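L544 (Acanthamoeba polyphaga mimivirus, PDB 4AMQ) probably acts as a metal-dependent nucleotidyl transferase carried in the virion, with a manganese-binding nucleotidyltransferase domain and a helical domain. Local coordinates at residues Pro259-Ser262 with Lys263-Tyr267; Arg312-Asn315 with Gly316-Met319; Ile183-Phe187 with Gln188-Lys192; Gln84-Val87 with Asp88-Ser92. One frame throughout, in Å; residues are numbered along the deposited sequence.

Contact 1 of 4, residues Pro259-Ser262 with Lys263-Tyr267; sequences PTIS and KQLEY
K263, S262 and I261 carry this contact, which is simply the first two turns of the alpha-helix 259-272 closing on themselves with i to i+4 pairing. K263 runs back alongside P259. Its NZ lies by the proline ring, 3.8 Å from CB of P259, a loose contact; the middle of the lysine chain crowds the carbonyl O of P259 in the model, and its exact course is doubtful. S262 turns its hydroxyl into the slot between its own backbone N and carbonyl carbon (chi1 56°). From there OG folds back to the start of the helix and is hydrogen-bonded to the carbonyl O of D258, whose carboxylate also holds the backbone N of I261, and one residue ahead of the helix thereby grips two members of its first turn. The helix face bearing I261 and L265 packs on Y367 of helix 334-368. One turn on from S262, E266 makes salt bridges to R252 and R59, the latter from the nucleotidyltransferase domain. I261 and L265 lie side by side and point the same way, with CG2 of I261 4.1 Å from CD1 of L265.

Contact 2 of 4, residues Arg312-Asn315 with Gly316-Met319; sequences RKLN and GIDM
Between L314 and I317 the chain swings round in an irregular turn with N315 and G316 at its bend. L314 and N315 are extended, whereas G316 takes a positive phi of 86°, a left-handed conformation in which a CB would press against the carbonyl O of N315; a residue without a side chain suits the place. I317 and D318 return to extended angles before helix 319-331 begins. The two arms exchange no hydrogen bonds and meet through side chains alone. Within the turn, L314 and I317 point toward each other and cross at a slant, CB of L314 lying 3.8 Å from CG1 of I317. CD1 of L314 reaches the same CG1 at 4.1 Å. At the far ends of the two arms, M319 curls back through bends at chi2 and chi3 (-60° and -68°). This carries its methyl over one face of the R312 guanidinium, although the nearest approach is lower on the chain, 4.1 Å from CE of M319 to CG of R312. D318 is the N-cap of the next helix, its OD1 accepting from the backbone N of N320. The loop thus links helix 297-311 to helix 319-331 and straddles two others: L314 packs on L275, Y276 and L279 of helix 274-292, while I317 sits against L348, N351, I352 and S355 of helix 334-368.

Contact 3 of 4, residues Ile183-Phe187 with Gln188-Lys192; sequences IEVSF and QDVVK
S186 and D189 are joined through a water that accepts from the backbone N of S186 at 3.0 Å and donates to OD2 of D189 at 2.7 Å. With CG of D189 standing beside its own backbone N, the carboxylate is placed within reach of the water bound to S186 N. In the first turn of a helix, a negative group so placed would probably be favoured by the N-H groups left there without i-4 acceptors. Two backbone bonds close the turn itself. The stronger runs from V191 N to F187 O, 3.1 Å and nearly straight at 165°; the one from V190 N to S186 O is weak. S186 is the N-cap residue, yet its hydroxyl is turned out to the carbonyl O of G175, tying the helix start to the residue just ahead of strand 176-178. This is a strand-to-helix junction: strand 184-186, paired with 176-178 in a small antiparallel sheet, leads without a linker into helix 187-192, and their axes make an angle of 62°. On the apolar side, CG2 of V185 meets CG2 of V190 at 4.2 Å, and both valines also touch W167. F187 sends its ring into the core, edge-to-face with W167 and also meeting the ring of Y83. CD2 of F187 is 4.3 Å from CG1 of V191. That methyl is tightly placed, 3.0 Å from the carbonyl O of F187, and V191 has a chi1 of 29°, well off the usual staggered position.

Contact 4 of 4, residues Gln84-Val87 with Asp88-Ser92; sequences QRIV and DLINS
Q84 and D88 meet one turn apart on helix 82-93, and the polar contacts start with them. NE2 of Q84 donates to OD1 of D88 at 2.8 Å, but the bond is weak: it is bent to 122°, and the amide and carboxylate planes stand 69° apart. The other carboxylate oxygen, OD2, accepts a hydrogen bond from a water that in turn accepts from NH1 of R85 at 3.0 Å. R85 and D88 are therefore coupled through that water, with no direct salt bridge. Backbone bonds from D88, L89, I90 and N91 to Q84, R85, I86 and V87 make the regular helical pattern. Near the end of the helix, OG of S92 donates to the carbonyl O of L89 at 2.6 Å.

Packing contacts are looser. Bent at chi2 (58°), the R85 chain lays its guanidinium across L89, with CD2 of L89 over one face toward the rim, 3.9 Å from NH2. On the buried side CG2 of I86 touches CD1 of I90 at 4.2 Å, and I90 packs on S169, V172 and L173 of helix 169-174.

R85 is thus held from several directions, its NE giving a hydrogen bond to the carbonyl O of V44. The positive charge nearby probably steadies the D88 carboxylate, and L89 probably helps to hold the guanidinium in place.

In the fold
Along the chain the order is contact 4, contact 3, contact 1, contact 2. Contacts 3 and 4 belong to the nucleotidyltransferase domain and lie on the same side of the chain's centre, about 17 Å apart between centres; helix 187-192 packs beside helix 82-93 through Q188 on Y83 and V191 on I82. Contacts 1 and 2 belong to the helical domain, about 26 Å apart between centres, and both lean on the long helix 334-368, one at Y367, the other around L348 to S355. The two pairs sit on opposite sides of the chain's centre, 43 to 48 Å apart between centres. E266 of contact 1, about 12 Å from a bound manganese ion, ties the two domains together through R59.

Contact 1 of 4, residues Pro259-Ser262 with Lys263-Tyr267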
ATOM      1  N   PRO A 259     -14.124  24.810   5.225  1.00 49.11           N
ATOM      2  CA  PRO A 259     -14.312  24.089   6.488  1.00 54.79           C
ATOM      3  C   PRO A 259     -15.553  23.197   6.476  1.00 50.06           C
ATOM      4  O   PRO A 259     -15.447  21.992   6.690  1.00 50.95           O
ATOM      5  CB  PRO A 259     -14.478  25.215   7.515  1.00 53.72           C
ATOM      6  CG  PRO A 259     -14.927  26.396   6.716  1.00 56.40           C
ATOM      7  CD  PRO A 259     -14.222  26.270   5.400  1.00 48.71           C
ATOM      8  N   THR A 260     -16.712  23.791   6.220  1.00 46.69           N
ATOM      9  CA  THR A 260     -17.972  23.064   6.276  1.00 48.26           C
ATOM     10  C   THR A 260     -17.967  21.819   5.387  1.00 47.21           C
ATOM     11  O   THR A 260     -18.344  20.733   5.824  1.00 45.36           O
ATOM     12  CB  THR A 260     -19.153  23.967   5.878  1.00 50.84           C
ATOM     13  OG1 THR A 260     -19.123  25.167   6.662  1.00 61.08           O
ATOM     14  CG2 THR A 260     -20.473  23.248   6.106  1.00 45.19           C
ATOM     15  N   ILE A 261     -17.536  21.983   4.141  1.00 47.24           N
ATOM     16  CA  ILE A 261     -17.568  20.886   3.181  1.00 43.86           C
ATOM     17  C   ILE A 261     -16.469  19.854   3.424  1.00 42.04           C
ATOM     18  O   ILE A 261     -16.671  18.662   3.195  1.00 42.16           O
ATOM     19  CB  ILE A 261     -17.503  21.398   1.729  1.00 43.52           C
ATOM     20  CG1 ILE A 261     -18.720  22.271   1.426  1.00 44.71           C
ATOM     21  CG2 ILE A 261     -17.436  20.237   0.749  1.00 37.94           C
ATOM     22  CD1 ILE A 261     -18.811  22.709  -0.017  1.00 46.24           C
ATOM     23  N   SER A 262     -15.309  20.309   3.888  1.00 38.75           N
ATOM     24  CA  SER A 262     -14.209  19.392   4.161  1.00 41.80           C
ATOM     25  C   SER A 262     -14.516  18.496   5.361  1.00 43.27           C
ATOM     26  O   SER A 262     -14.127  17.330   5.381  1.00 43.94           O
ATOM     27  CB  SER A 262     -12.888  20.145   4.354  1.00 40.96           C
ATOM     28  OG  SER A 262     -12.984  21.110   5.385  1.00 50.96           O
ATOM     29  N   LYS A 263     -15.220  19.040   6.354  1.00 43.04           N
ATOM     30  CA  LYS A 263     -15.681  18.243   7.493  1.00 44.72           C
ATOM     31  C   LYS A 263     -16.656  17.160   7.048  1.00 42.95           C
ATOM     32  O   LYS A 263     -16.584  16.016   7.503  1.00 37.99           O
ATOM     33  CB  LYS A 263     -16.370  19.129   8.534  1.00 48.95           C
ATOM     34  CG  LYS A 263     -15.445  19.719   9.598  1.00 53.02           C
ATOM     35  CD  LYS A 263     -14.533  20.784   9.013  1.00 52.00           C
ATOM     36  CE  LYS A 263     -13.693  21.469  10.080  1.00 57.06           C
ATOM     37  NZ  LYS A 263     -12.716  22.402   9.451  1.00 63.60           N
ATOM     38  N   GLN A 264     -17.581  17.530   6.169  1.00 41.28           N
ATOM     39  CA  GLN A 264     -18.580  16.590   5.693  1.00 39.86           C
ATOM     40  C   GLN A 264     -17.933  15.480   4.874  1.00 40.59           C
ATOM     41  O   GLN A 264     -18.257  14.306   5.042  1.00 41.55           O
ATOM     42  CB  GLN A 264     -19.651  17.315   4.879  1.00 40.63           C
ATOM     43  CG  GLN A 264     -20.429  18.340   5.695  1.00 43.67           C
ATOM     44  CD  GLN A 264     -21.389  19.166   4.856  1.00 49.98           C
ATOM     45  OE1 GLN A 264     -21.321  19.169   3.625  1.00 42.66           O
ATOM     46  NE2 GLN A 264     -22.291  19.875   5.524  1.00 48.60           N
ATOM     47  N   LEU A 265     -17.011  15.854   3.994  1.00 37.24           N
ATOM     48  CA  LEU A 265     -16.322  14.872   3.166  1.00 39.98           C
ATOM     49  C   LEU A 265     -15.439  13.957   4.009  1.00 36.34           C
ATOM     50  O   LEU A 265     -15.365  12.755   3.756  1.00 34.73           O
ATOM     51  CB  LEU A 265     -15.511  15.559   2.062  1.00 35.01           C
ATOM     52  CG  LEU A 265     -16.329  15.957   0.832  1.00 36.54           C
ATOM     53  CD1 LEU A 265     -15.480  16.722  -0.170  1.00 38.48           C
ATOM     54  CD2 LEU A 265     -16.941  14.722   0.187  1.00 41.72           C
ATOM     55  N   GLU A 266     -14.779  14.527   5.013  1.00 33.54           N
ATOM     56  CA  GLU A 266     -13.941  13.740   5.908  1.00 34.69           C
ATOM     57  C   GLU A 266     -14.793  12.723   6.661  1.00 40.40           C
ATOM     58  O   GLU A 266     -14.405  11.566   6.818  1.00 36.53           O
ATOM     59  CB  GLU A 266     -13.207  14.645   6.896  1.00 38.04           C
ATOM     60  CG  GLU A 266     -12.203  13.920   7.787  1.00 38.79           C
ATOM     61  CD  GLU A 266     -10.913  13.560   7.060  1.00 42.90           C
ATOM     62  OE1 GLU A 266     -10.863  13.688   5.819  1.00 39.28           O
ATOM     63  OE2 GLU A 266      -9.944  13.148   7.735  1.00 44.48           O
ATOM     64  N   TYR A 267     -15.959  13.159   7.124  1.00 34.83           N
ATOM     65  CA  TYR A 267     -16.873  12.270   7.823  1.00 38.40           C
ATOM     66  C   TYR A 267     -17.318  11.124   6.923  1.00 37.30           C
ATOM     67  O   TYR A 267     -17.295   9.962   7.322  1.00 35.23           O
ATOM     68  CB  TYR A 267     -18.093  13.034   8.336  1.00 37.38           C
ATOM     69  CG  TYR A 267     -19.146  12.127   8.929  1.00 40.63           C
ATOM     70  CD1 TYR A 267     -19.124  11.790  10.275  1.00 36.30           C
ATOM     71  CD2 TYR A 267     -20.154  11.598   8.137  1.00 41.48           C
ATOM     72  CE1 TYR A 267     -20.080  10.953  10.816  1.00 41.46           C
ATOM     73  CE2 TYR A 267     -21.114  10.762   8.667  1.00 45.70           C
ATOM     74  CZ  TYR A 267     -21.073  10.442  10.006  1.00 42.61           C
ATOM     75  OH  TYR A 267     -22.032   9.608  10.533  1.00 54.30           O
TER

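Contact 2 of 4, residues Arg312-Asn315 with Gly316-Met319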
ATOM      1  N   ARG A 312     -19.329  -8.187   8.514  1.00 35.40           N
ATOM      2  CA  ARG A 312     -20.747  -8.219   8.857  1.00 39.41           C
ATOM      3  C   ARG A 312     -21.269  -6.833   9.219  1.00 37.25           C
ATOM      4  O   ARG A 312     -22.480  -6.608   9.265  1.00 35.95           O
ATOM      5  CB  ARG A 312     -20.996  -9.191  10.014  1.00 39.77           C
ATOM      6  CG  ARG A 312     -20.576 -10.624   9.729  1.00 35.25           C
ATOM      7  CD  ARG A 312     -20.474 -11.436  11.007  1.00 40.27           C
ATOM      8  NE  ARG A 312     -20.113 -12.821  10.731  1.00 43.16           N
ATOM      9  CZ  ARG A 312     -20.985 -13.761  10.383  1.00 45.31           C
ATOM     10  NH1 ARG A 312     -22.273 -13.463  10.268  1.00 43.85           N
ATOM     11  NH2 ARG A 312     -20.569 -14.997  10.147  1.00 47.66           N
ATOM     12  N   LYS A 313     -20.351  -5.907   9.479  1.00 38.67           N
ATOM     13  CA  LYS A 313     -20.721  -4.535   9.804  1.00 37.69           C
ATOM     14  C   LYS A 313     -21.035  -3.741   8.540  1.00 37.97           C
ATOM     15  O   LYS A 313     -21.656  -2.681   8.602  1.00 44.26           O
ATOM     16  CB  LYS A 313     -19.606  -3.843  10.590  1.00 36.52           C
ATOM     17  CG  LYS A 313     -19.166  -4.576  11.849  1.00 39.90           C
ATOM     18  CD  LYS A 313     -18.408  -3.638  12.776  1.00 46.48           C
ATOM     19  CE  LYS A 313     -17.926  -4.348  14.031  1.00 55.82           C
ATOM     20  NZ  LYS A 313     -16.702  -5.158  13.782  1.00 55.73           N
ATOM     21  N   LEU A 314     -20.602  -4.262   7.397  1.00 35.95           N
ATOM     22  CA  LEU A 314     -20.818  -3.596   6.118  1.00 36.51           C
ATOM     23  C   LEU A 314     -22.222  -3.859   5.581  1.00 43.95           C
ATOM     24  O   LEU A 314     -22.956  -4.690   6.118  1.00 42.80           O
ATOM     25  CB  LEU A 314     -19.783  -4.056   5.093  1.00 36.39           C
ATOM     26  CG  LEU A 314     -18.309  -3.828   5.428  1.00 34.09           C
ATOM     27  CD1 LEU A 314     -17.447  -4.207   4.235  1.00 29.82           C
ATOM     28  CD2 LEU A 314     -18.064  -2.381   5.829  1.00 32.00           C
ATOM     29  N   ASN A 315     -22.585  -3.145   4.519  1.00 39.60           N
ATOM     30  CA  ASN A 315     -23.874  -3.341   3.867  1.00 41.69           C
ATOM     31  C   ASN A 315     -23.713  -3.611   2.374  1.00 44.06           C
ATOM     32  O   ASN A 315     -22.848  -3.023   1.722  1.00 42.65           O
ATOM     33  CB  ASN A 315     -24.780  -2.127   4.090  1.00 44.65           C
ATOM     34  CG  ASN A 315     -25.091  -1.892   5.558  1.00 51.02           C
ATOM     35  OD1 ASN A 315     -24.696  -0.878   6.134  1.00 57.00           O
ATOM     36  ND2 ASN A 315     -25.806  -2.830   6.171  1.00 42.73           N
ATOM     37  N   GLY A 316     -24.541  -4.506   1.840  1.00 37.16           N
ATOM     38  CA  GLY A 316     -24.524  -4.816   0.420  1.00 36.70           C
ATOM     39  C   GLY A 316     -23.515  -5.877   0.023  1.00 42.23           C
ATOM     40  O   GLY A 316     -23.206  -6.040  -1.157  1.00 41.87           O
ATOM     41  N   ILE A 317     -23.004  -6.613   1.005  1.00 41.18           N
ATOM     42  CA  ILE A 317     -21.977  -7.614   0.741  1.00 37.84           C
ATOM     43  C   ILE A 317     -22.586  -8.981   0.448  1.00 43.32           C
ATOM     44  O   ILE A 317     -23.486  -9.435   1.153  1.00 43.52           O
ATOM     45  CB  ILE A 317     -20.981  -7.730   1.921  1.00 40.40           C
ATOM     46  CG1 ILE A 317     -20.303  -6.385   2.173  1.00 38.33           C
ATOM     47  CG2 ILE A 317     -19.924  -8.786   1.636  1.00 36.59           C
ATOM     48  CD1 ILE A 317     -19.557  -5.859   0.968  1.00 31.88           C
ATOM     49  N   ASP A 318     -22.095  -9.628  -0.603  1.00 39.98           N
ATOM     50  CA  ASP A 318     -22.505 -10.988  -0.917  1.00 43.95           C
ATOM     51  C   ASP A 318     -21.939 -11.943   0.125  1.00 46.48           C
ATOM     52  O   ASP A 318     -20.812 -12.420  -0.006  1.00 48.00           O
ATOM     53  CB  ASP A 318     -22.020 -11.383  -2.313  1.00 45.52           C
ATOM     54  CG  ASP A 318     -22.427 -12.789  -2.694  1.00 47.87           C
ATOM     55  OD1 ASP A 318     -23.309 -13.355  -2.018  1.00 53.04           O
ATOM     56  OD2 ASP A 318     -21.873 -13.325  -3.675  1.00 52.98           O
ATOM     57  N   MET A 319     -22.725 -12.217   1.161  1.00 47.99           N
ATOM     58  CA  MET A 319     -22.267 -13.049   2.271  1.00 50.10           C
ATOM     59  C   MET A 319     -21.995 -14.503   1.886  1.00 47.87           C
ATOM     60  O   MET A 319     -21.495 -15.277   2.698  1.00 48.11           O
ATOM     61  CB  MET A 319     -23.249 -12.975   3.445  1.00 51.02           C
ATOM     62  CG  MET A 319     -23.266 -11.622   4.139  1.00 45.02           C
ATOM     63  SD  MET A 319     -21.650 -11.185   4.814  1.00 53.41           S
ATOM     64  CE  MET A 319     -21.498 -12.392   6.129  1.00 49.73           C
TER

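Contact 3 of 4, residues Ile183-Phe187 with Gln188-Lys192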
ATOM      1  N   ILE A 183      20.908  -9.963 -14.822  1.00 57.19           N
ATOM      2  CA  ILE A 183      21.739  -8.794 -14.540  1.00 56.42           C
ATOM      3  C   ILE A 183      22.027  -8.667 -13.045  1.00 53.63           C
ATOM      4  O   ILE A 183      21.117  -8.725 -12.222  1.00 53.23           O
ATOM      5  CB  ILE A 183      21.083  -7.494 -15.046  1.00 57.05           C
ATOM      6  CG1 ILE A 183      20.685  -7.634 -16.518  1.00 60.43           C
ATOM      7  CG2 ILE A 183      22.018  -6.306 -14.846  1.00 54.08           C
ATOM      8  CD1 ILE A 183      21.821  -8.058 -17.426  1.00 57.45           C
ATOM      9  N   GLU A 184      23.298  -8.490 -12.704  1.00 55.45           N
ATOM     10  CA  GLU A 184      23.720  -8.397 -11.308  1.00 56.87           C
ATOM     11  C   GLU A 184      23.763  -6.945 -10.832  1.00 57.67           C
ATOM     12  O   GLU A 184      24.124  -6.046 -11.591  1.00 56.39           O
ATOM     13  CB  GLU A 184      25.094  -9.047 -11.129  1.00 58.24           C
ATOM     14  CG  GLU A 184      26.160  -8.552 -12.114  1.00 65.29           C
ATOM     15  CD  GLU A 184      26.114  -9.272 -13.456  1.00 69.90           C
ATOM     16  OE1 GLU A 184      26.712 -10.365 -13.563  1.00 76.88           O
ATOM     17  OE2 GLU A 184      25.488  -8.750 -14.404  1.00 63.44           O
ATOM     18  N   VAL A 185      23.394  -6.718  -9.575  1.00 54.09           N
ATOM     19  CA  VAL A 185      23.426  -5.373  -9.008  1.00 50.29           C
ATOM     20  C   VAL A 185      23.769  -5.426  -7.524  1.00 51.63           C
ATOM     21  O   VAL A 185      23.400  -6.372  -6.829  1.00 53.62           O
ATOM     22  CB  VAL A 185      22.085  -4.647  -9.201  1.00 53.42           C
ATOM     23  CG1 VAL A 185      21.069  -5.134  -8.178  1.00 52.71           C
ATOM     24  CG2 VAL A 185      22.276  -3.144  -9.091  1.00 50.43           C
ATOM     25  N   SER A 186      24.484  -4.414  -7.044  1.00 47.55           N
ATOM     26  CA  SER A 186      24.925  -4.389  -5.653  1.00 49.42           C
ATOM     27  C   SER A 186      24.280  -3.247  -4.874  1.00 50.18           C
ATOM     28  O   SER A 186      24.056  -2.161  -5.410  1.00 45.65           O
ATOM     29  CB  SER A 186      26.450  -4.299  -5.573  1.00 53.84           C
ATOM     30  OG  SER A 186      26.878  -4.137  -4.231  1.00 54.41           O
ATOM     31  N   PHE A 187      23.992  -3.499  -3.602  1.00 46.06           N
ATOM     32  CA  PHE A 187      23.231  -2.560  -2.786  1.00 45.91           C
ATOM     33  C   PHE A 187      23.999  -1.278  -2.494  1.00 49.63           C
ATOM     34  O   PHE A 187      23.421  -0.194  -2.463  1.00 48.89           O
ATOM     35  CB  PHE A 187      22.792  -3.217  -1.478  1.00 45.04           C
ATOM     36  CG  PHE A 187      21.822  -2.394  -0.686  1.00 42.54           C
ATOM     37  CD1 PHE A 187      20.467  -2.429  -0.971  1.00 37.59           C
ATOM     38  CD2 PHE A 187      22.263  -1.579   0.340  1.00 43.59           C
ATOM     39  CE1 PHE A 187      19.572  -1.670  -0.243  1.00 38.60           C
ATOM     40  CE2 PHE A 187      21.374  -0.817   1.072  1.00 45.62           C
ATOM     41  CZ  PHE A 187      20.026  -0.863   0.781  1.00 40.49           C
ATOM     42  N   GLN A 188      25.302  -1.398  -2.275  1.00 51.22           N
ATOM     43  CA  GLN A 188      26.120  -0.224  -2.011  1.00 52.70           C
ATOM     44  C   GLN A 188      26.077   0.761  -3.178  1.00 51.06           C
ATOM     45  O   GLN A 188      26.003   1.972  -2.971  1.00 54.10           O
ATOM     46  CB  GLN A 188      27.560  -0.624  -1.695  1.00 54.77           C
ATOM     47  CG  GLN A 188      28.457   0.554  -1.369  1.00 60.74           C
ATOM     48  CD  GLN A 188      27.857   1.457  -0.310  1.00 59.27           C
ATOM     49  OE1 GLN A 188      27.445   0.995   0.755  1.00 59.48           O
ATOM     50  NE2 GLN A 188      27.787   2.750  -0.605  1.00 53.04           N
ATOM     51  N   ASP A 189      26.117   0.241  -4.403  1.00 50.10           N
ATOM     52  CA  ASP A 189      26.060   1.082  -5.593  1.00 52.06           C
ATOM     53  C   ASP A 189      24.760   1.870  -5.594  1.00 51.32           C
ATOM     54  O   ASP A 189      24.744   3.071  -5.869  1.00 52.82           O
ATOM     55  CB  ASP A 189      26.135   0.236  -6.868  1.00 53.90           C
ATOM     56  CG  ASP A 189      27.522  -0.319  -7.132  1.00 56.03           C
ATOM     57  OD1 ASP A 189      28.415  -0.161  -6.270  1.00 54.65           O
ATOM     58  OD2 ASP A 189      27.713  -0.930  -8.207  1.00 58.07           O
ATOM     59  N   VAL A 190      23.670   1.182  -5.276  1.00 50.69           N
ATOM     60  CA  VAL A 190      22.343   1.789  -5.297  1.00 47.20           C
ATOM     61  C   VAL A 190      22.188   2.931  -4.290  1.00 45.73           C
ATOM     62  O   VAL A 190      21.643   3.981  -4.621  1.00 48.19           O
ATOM     63  CB  VAL A 190      21.243   0.736  -5.074  1.00 49.59           C
ATOM     64  CG1 VAL A 190      19.899   1.403  -4.900  1.00 47.42           C
ATOM     65  CG2 VAL A 190      21.209  -0.246  -6.241  1.00 44.74           C
ATOM     66  N   VAL A 191      22.661   2.731  -3.063  1.00 44.23           N
ATOM     67  CA  VAL A 191      22.590   3.789  -2.058  1.00 50.13           C
ATOM     68  C   VAL A 191      23.442   5.001  -2.443  1.00 49.78           C
ATOM     69  O   VAL A 191      23.089   6.140  -2.139  1.00 46.90           O
ATOM     70  CB  VAL A 191      22.997   3.291  -0.651  1.00 51.72           C
ATOM     71  CG1 VAL A 191      23.995   2.156  -0.748  1.00 54.70           C
ATOM     72  CG2 VAL A 191      23.558   4.437   0.177  1.00 50.49           C
ATOM     73  N   LYS A 192      24.558   4.752  -3.120  1.00 52.36           N
ATOM     74  CA  LYS A 192      25.452   5.829  -3.528  1.00 54.01           C
ATOM     75  C   LYS A 192      24.824   6.677  -4.630  1.00 50.62           C
ATOM     76  O   LYS A 192      25.087   7.875  -4.732  1.00 51.62           O
ATOM     77  CB  LYS A 192      26.801   5.271  -3.990  1.00 55.73           C
ATOM     78  CG  LYS A 192      27.879   6.331  -4.175  1.00 60.94           C
ATOM     79  CD  LYS A 192      28.196   7.026  -2.856  1.00 65.37           C
ATOM     80  CE  LYS A 192      29.123   8.217  -3.059  1.00 66.48           C
ATOM     81  NZ  LYS A 192      29.396   8.931  -1.778  1.00 67.75           N
TER
HETATM   82  O   HOH W   1      25.714  -2.489  -9.011  1.00 45.79           O

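Contact 4 of 4, residues Gln84-Val87 with Asp88-Ser92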
ATOM      1  N   GLN A  84      24.961  -0.417   6.721  1.00 42.67           N
ATOM      2  CA  GLN A  84      25.219  -1.175   7.939  1.00 44.22           C
ATOM      3  C   GLN A  84      24.125  -0.971   8.989  1.00 44.10           C
ATOM      4  O   GLN A  84      23.835  -1.876   9.772  1.00 43.07           O
ATOM      5  CB  GLN A  84      26.595  -0.826   8.515  1.00 46.13           C
ATOM      6  CG  GLN A  84      26.947  -1.583   9.789  1.00 48.12           C
ATOM      7  CD  GLN A  84      26.950  -3.088   9.596  1.00 54.90           C
ATOM      8  OE1 GLN A  84      27.357  -3.592   8.546  1.00 55.78           O
ATOM      9  NE2 GLN A  84      26.491  -3.814  10.610  1.00 48.37           N
ATOM     10  N   ARG A  85      23.517   0.211   8.998  1.00 39.00           N
ATOM     11  CA  ARG A  85      22.407   0.485   9.909  1.00 39.50           C
ATOM     12  C   ARG A  85      21.143  -0.280   9.509  1.00 38.48           C
ATOM     13  O   ARG A  85      20.338  -0.651  10.360  1.00 36.87           O
ATOM     14  CB  ARG A  85      22.120   1.988   9.985  1.00 39.33           C
ATOM     15  CG  ARG A  85      20.845   2.357  10.737  1.00 38.50           C
ATOM     16  CD  ARG A  85      20.839   1.837  12.175  1.00 42.43           C
ATOM     17  NE  ARG A  85      19.638   2.255  12.893  1.00 34.58           N
ATOM     18  CZ  ARG A  85      19.210   1.708  14.027  1.00 39.48           C
ATOM     19  NH1 ARG A  85      19.884   0.709  14.578  1.00 41.30           N
ATOM     20  NH2 ARG A  85      18.102   2.156  14.607  1.00 33.88           N
ATOM     21  N   ILE A  86      20.973  -0.509   8.210  1.00 37.70           N
ATOM     22  CA  ILE A  86      19.843  -1.287   7.718  1.00 40.21           C
ATOM     23  C   ILE A  86      20.061  -2.758   8.052  1.00 40.36           C
ATOM     24  O   ILE A  86      19.121  -3.473   8.402  1.00 38.72           O
ATOM     25  CB  ILE A  86      19.641  -1.112   6.199  1.00 36.35           C
ATOM     26  CG1 ILE A  86      19.434   0.366   5.861  1.00 40.72           C
ATOM     27  CG2 ILE A  86      18.453  -1.928   5.718  1.00 31.51           C
ATOM     28  CD1 ILE A  86      18.347   1.032   6.682  1.00 36.92           C
ATOM     29  N   VAL A  87      21.309  -3.199   7.949  1.00 38.80           N
ATOM     30  CA  VAL A  87      21.675  -4.553   8.336  1.00 40.31           C
ATOM     31  C   VAL A  87      21.386  -4.769   9.816  1.00 38.34           C
ATOM     32  O   VAL A  87      20.847  -5.803  10.206  1.00 39.21           O
ATOM     33  CB  VAL A  87      23.156  -4.845   8.035  1.00 41.29           C
ATOM     34  CG1 VAL A  87      23.615  -6.105   8.756  1.00 40.66           C
ATOM     35  CG2 VAL A  87      23.369  -4.975   6.535  1.00 38.24           C
ATOM     36  N   ASP A  88      21.735  -3.782  10.637  1.00 36.89           N
ATOM     37  CA  ASP A  88      21.466  -3.854  12.069  1.00 40.23           C
ATOM     38  C   ASP A  88      19.967  -3.967  12.337  1.00 37.83           C
ATOM     39  O   ASP A  88      19.534  -4.782  13.147  1.00 38.93           O
ATOM     40  CB  ASP A  88      22.049  -2.638  12.792  1.00 42.01           C
ATOM     41  CG  ASP A  88      23.568  -2.609  12.752  1.00 49.70           C
ATOM     42  OD1 ASP A  88      24.161  -3.457  12.053  1.00 48.25           O
ATOM     43  OD2 ASP A  88      24.169  -1.730  13.410  1.00 46.71           O
ATOM     44  N   LEU A  89      19.178  -3.147  11.654  1.00 35.48           N
ATOM     45  CA  LEU A  89      17.727  -3.215  11.783  1.00 35.61           C
ATOM     46  C   LEU A  89      17.209  -4.606  11.428  1.00 34.32           C
ATOM     47  O   LEU A  89      16.445  -5.206  12.181  1.00 33.10           O
ATOM     48  CB  LEU A  89      17.052  -2.158  10.905  1.00 35.53           C
ATOM     49  CG  LEU A  89      17.027  -0.738  11.472  1.00 35.40           C
ATOM     50  CD1 LEU A  89      16.488   0.247  10.447  1.00 34.07           C
ATOM     51  CD2 LEU A  89      16.199  -0.692  12.751  1.00 33.48           C
ATOM     52  N   ILE A  90      17.633  -5.114  10.279  1.00 33.90           N
ATOM     53  CA  ILE A  90      17.194  -6.424   9.822  1.00 32.90           C
ATOM     54  C   ILE A  90      17.504  -7.514  10.847  1.00 34.37           C
ATOM     55  O   ILE A  90      16.630  -8.298  11.200  1.00 33.79           O
ATOM     56  CB  ILE A  90      17.797  -6.775   8.447  1.00 33.57           C
ATOM     57  CG1 ILE A  90      17.284  -5.793   7.389  1.00 35.74           C
ATOM     58  CG2 ILE A  90      17.457  -8.211   8.057  1.00 32.27           C
ATOM     59  CD1 ILE A  90      17.818  -6.046   5.990  1.00 35.19           C
ATOM     60  N   ASN A  91      18.739  -7.545  11.343  1.00 36.11           N
ATOM     61  CA  ASN A  91      19.144  -8.556  12.318  1.00 36.47           C
ATOM     62  C   ASN A  91      18.379  -8.474  13.636  1.00 39.37           C
ATOM     63  O   ASN A  91      18.136  -9.490  14.284  1.00 36.61           O
ATOM     64  CB  ASN A  91      20.653  -8.494  12.581  1.00 39.18           C
ATOM     65  CG  ASN A  91      21.470  -9.029  11.421  1.00 40.52           C
ATOM     66  OD1 ASN A  91      22.554  -8.529  11.127  1.00 44.75           O
ATOM     67  ND2 ASN A  91      20.948 -10.049  10.754  1.00 38.88           N
ATOM     68  N   SER A  92      17.999  -7.263  14.031  1.00 37.41           N
ATOM     69  CA  SER A  92      17.281  -7.067  15.283  1.00 34.50           C
ATOM     70  C   SER A  92      15.850  -7.584  15.190  1.00 36.33           C
ATOM     71  O   SER A  92      15.151  -7.669  16.196  1.00 36.83           O
ATOM     72  CB  SER A  92      17.264  -5.586  15.667  1.00 35.82           C
ATOM     73  OG  SER A  92      16.411  -4.851  14.804  1.00 36.76           O
TER
HETATM   74  O   HOH W   2      22.856   0.154  14.466  1.00 46.91           O